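Local atomic coordinates of ribosomal processing cysteine protease Prp (Streptococcus mutans, PDB entry 2G0I), a protein that is probably a cysteine peptidase of the Prp family, likely acting in ribosome biogenesis, and can bind calcium. Residues G62-V66 with S134-V138. Numbering follows the deposited sequence.
Sequences GFDIV and SPEFV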
ATOM      1  N   GLY B  62     -10.973 -13.335  -9.898  1.00 20.96           N
ATOM      2  CA  GLY B  62     -11.139 -12.822  -8.523  1.00 20.06           C
ATOM      3  C   GLY B  62      -9.848 -12.871  -7.715  1.00 21.22           C
ATOM      4  O   GLY B  62      -9.480 -11.898  -7.055  1.00 20.69           O
ATOM      5  N   PHE B  63      -9.146 -13.997  -7.810  1.00 20.04           N
ATOM      6  CA  PHE B  63      -7.936 -14.227  -7.045  1.00 22.48           C
ATOM      7  C   PHE B  63      -6.811 -13.370  -7.595  1.00 22.39           C
ATOM      8  O   PHE B  63      -6.011 -12.846  -6.834  1.00 21.63           O
ATOM      9  CB  PHE B  63      -7.544 -15.710  -7.094  1.00 22.51           C
ATOM     10  CG  PHE B  63      -6.214 -16.023  -6.442  1.00 23.82           C
ATOM     11  CD1 PHE B  63      -6.092 -16.070  -5.057  1.00 23.61           C
ATOM     12  CD2 PHE B  63      -5.100 -16.303  -7.223  1.00 22.84           C
ATOM     13  CE1 PHE B  63      -4.856 -16.378  -4.461  1.00 24.51           C
ATOM     14  CE2 PHE B  63      -3.875 -16.611  -6.641  1.00 25.08           C
ATOM     15  CZ  PHE B  63      -3.752 -16.648  -5.257  1.00 23.81           C
ATOM     16  N   ASP B  64      -6.753 -13.197  -8.910  1.00 22.18           N
ATOM     17  CA  ASP B  64      -5.673 -12.391  -9.471  1.00 22.18           C
ATOM     18  C   ASP B  64      -5.796 -10.900  -9.156  1.00 19.43           C
ATOM     19  O   ASP B  64      -4.781 -10.197  -9.081  1.00 17.02           O
ATOM     20  CB  ASP B  64      -5.496 -12.695 -10.955  1.00 26.18           C
ATOM     21  CG  ASP B  64      -4.998 -14.135 -11.176  1.00 28.69           C
ATOM     22  OD1 ASP B  64      -4.602 -14.832 -10.190  1.00 30.33           O
ATOM     23  OD2 ASP B  64      -5.000 -14.578 -12.319  1.00 30.17           O
ATOM     24  N   ILE B  65      -7.024 -10.438  -8.955  1.00 15.28           N
ATOM     25  CA  ILE B  65      -7.281  -9.058  -8.456  1.00 17.37           C
ATOM     26  C   ILE B  65      -6.746  -8.944  -7.014  1.00 17.93           C
ATOM     27  O   ILE B  65      -6.055  -7.977  -6.661  1.00 14.66           O
ATOM     28  CB  ILE B  65      -8.781  -8.731  -8.493  1.00 17.86           C
ATOM     29  CG1 ILE B  65      -9.248  -8.569  -9.947  1.00 20.02           C
ATOM     30  CG2 ILE B  65      -9.099  -7.512  -7.657  1.00 20.87           C
ATOM     31  CD1 ILE B  65      -8.452  -7.569 -10.767  1.00 21.43           C
ATOM     32  N   VAL B  66      -7.029  -9.958  -6.194  1.00 16.34           N
ATOM     33  CA  VAL B  66      -6.452  -9.994  -4.835  1.00 17.19           C
ATOM     34  C   VAL B  66      -4.929 -10.080  -4.861  1.00 16.65           C
ATOM     35  O   VAL B  66      -4.242  -9.428  -4.038  1.00 17.79           O
ATOM     36  CB  VAL B  66      -7.046 -11.138  -3.971  1.00 17.28           C
ATOM     37  CG1 VAL B  66      -6.264 -11.280  -2.648  1.00 18.65           C
ATOM     38  CG2 VAL B  66      -8.541 -10.905  -3.717  1.00 17.60           C
ATOM     39  N   SER B 134     -11.543 -10.753   1.949  1.00 20.46           N
ATOM     40  CA  SER B 134     -11.462 -11.903   1.038  1.00 20.27           C
ATOM     41  C   SER B 134     -10.850 -13.168   1.682  1.00 18.45           C
ATOM     42  O   SER B 134      -9.835 -13.643   1.211  1.00 18.01           O
ATOM     43  CB  SER B 134     -10.660 -11.520  -0.223  1.00 20.07           C
ATOM     44  OG  SER B 134     -11.235 -10.422  -0.905  1.00 20.31           O
ATOM     45  N   PRO B 135     -11.485 -13.730   2.740  1.00 20.56           N
ATOM     46  CA  PRO B 135     -10.980 -14.929   3.450  1.00 21.07           C
ATOM     47  C   PRO B 135     -10.816 -16.132   2.519  1.00 23.91           C
ATOM     48  O   PRO B 135      -9.993 -17.031   2.772  1.00 23.04           O
ATOM     49  CB  PRO B 135     -12.052 -15.221   4.513  1.00 22.55           C
ATOM     50  CG  PRO B 135     -13.220 -14.346   4.215  1.00 20.59           C
ATOM     51  CD  PRO B 135     -12.750 -13.223   3.309  1.00 20.87           C
ATOM     52  N   GLU B 136     -11.572 -16.133   1.418  1.00 21.78           N
ATOM     53  CA  GLU B 136     -11.494 -17.233   0.492  1.00 23.80           C
ATOM     54  C   GLU B 136     -10.210 -17.176  -0.343  1.00 22.12           C
ATOM     55  O   GLU B 136      -9.827 -18.186  -0.924  1.00 22.72           O
ATOM     56  CB  GLU B 136     -12.760 -17.294  -0.387  1.00 24.76           C
ATOM     57  CG  GLU B 136     -12.814 -16.240  -1.475  1.00 25.93           C
ATOM     58  CD  GLU B 136     -13.280 -14.869  -0.984  1.00 27.85           C
ATOM     59  OE1 GLU B 136     -13.387 -14.624   0.246  1.00 26.04           O
ATOM     60  OE2 GLU B 136     -13.554 -14.028  -1.863  1.00 30.19           O
ATOM     61  N   PHE B 137      -9.536 -16.006  -0.376  1.00 20.29           N
ATOM     62  CA  PHE B 137      -8.272 -15.870  -1.097  1.00 18.91           C
ATOM     63  C   PHE B 137      -7.027 -15.581  -0.244  1.00 16.63           C
ATOM     64  O   PHE B 137      -5.928 -15.760  -0.731  1.00 17.08           O
ATOM     65  CB  PHE B 137      -8.348 -14.774  -2.174  1.00 21.18           C
ATOM     66  CG  PHE B 137      -9.431 -14.999  -3.206  1.00 22.74           C
ATOM     67  CD1 PHE B 137      -9.459 -16.165  -3.958  1.00 25.24           C
ATOM     68  CD2 PHE B 137     -10.415 -14.036  -3.410  1.00 23.66           C
ATOM     69  CE1 PHE B 137     -10.477 -16.380  -4.929  1.00 26.41           C
ATOM     70  CE2 PHE B 137     -11.436 -14.228  -4.383  1.00 25.21           C
ATOM     71  CZ  PHE B 137     -11.462 -15.405  -5.128  1.00 24.29           C
ATOM     72  N   VAL B 138      -7.204 -15.118   0.989  1.00 17.66           N
ATOM     73  CA  VAL B 138      -6.039 -14.688   1.811  1.00 16.27           C
ATOM     74  C   VAL B 138      -6.184 -15.157   3.257  1.00 15.66           C
ATOM     75  O   VAL B 138      -7.219 -14.925   3.875  1.00 15.14           O
ATOM     76  CB  VAL B 138      -5.866 -13.142   1.836  1.00 17.29           C
ATOM     77  CG1 VAL B 138      -4.493 -12.755   2.494  1.00 17.53           C
ATOM     78  CG2 VAL B 138      -5.952 -12.549   0.451  1.00 18.31           C
TER
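The turn that links helix 114-133 to strand 138-144 in this two-layer alpha/beta sandwich packs against the first turns of helix 61-84, and F137 contributes the largest share of the buried surface. Its ring lies flat against the helix backbone: the CA of F63 stands 3.9 Å above the ring plane over the centre, and CZ of F137 is 3.8 Å from the N of F63. CE2 of F137 continues over G62, where no side chain intervenes, and comes within 3.9 Å of C of G62. E136 covers the opposite face with its CG. With CG anti to its own carbonyl carbon (chi1 -58°), the ring of F137 is directed onto the helix. The two rings meet obliquely, planes at 56°, with CD1 of F137 at the rim of the F63 ring, near its plane and 3.5 Å from CD1 of F63. V66 uses both branches: CG2 rests 3.7 Å from CD2 of F137, whereas CG1 presses on CG2 of V138 at 3.4 Å, a tight carbon pair. No hydrogen bond crosses the interface; the turn is closed internally by S134 O, which accepts from both F137 N and V138 N. Around the contact, F63 and V66 both touch I36 of strand 36-43, the parallel neighbour of strand 138-144, and F137 forms backbone hydrogen bonds with I36, placing the contact where the helical layer meets the sheet.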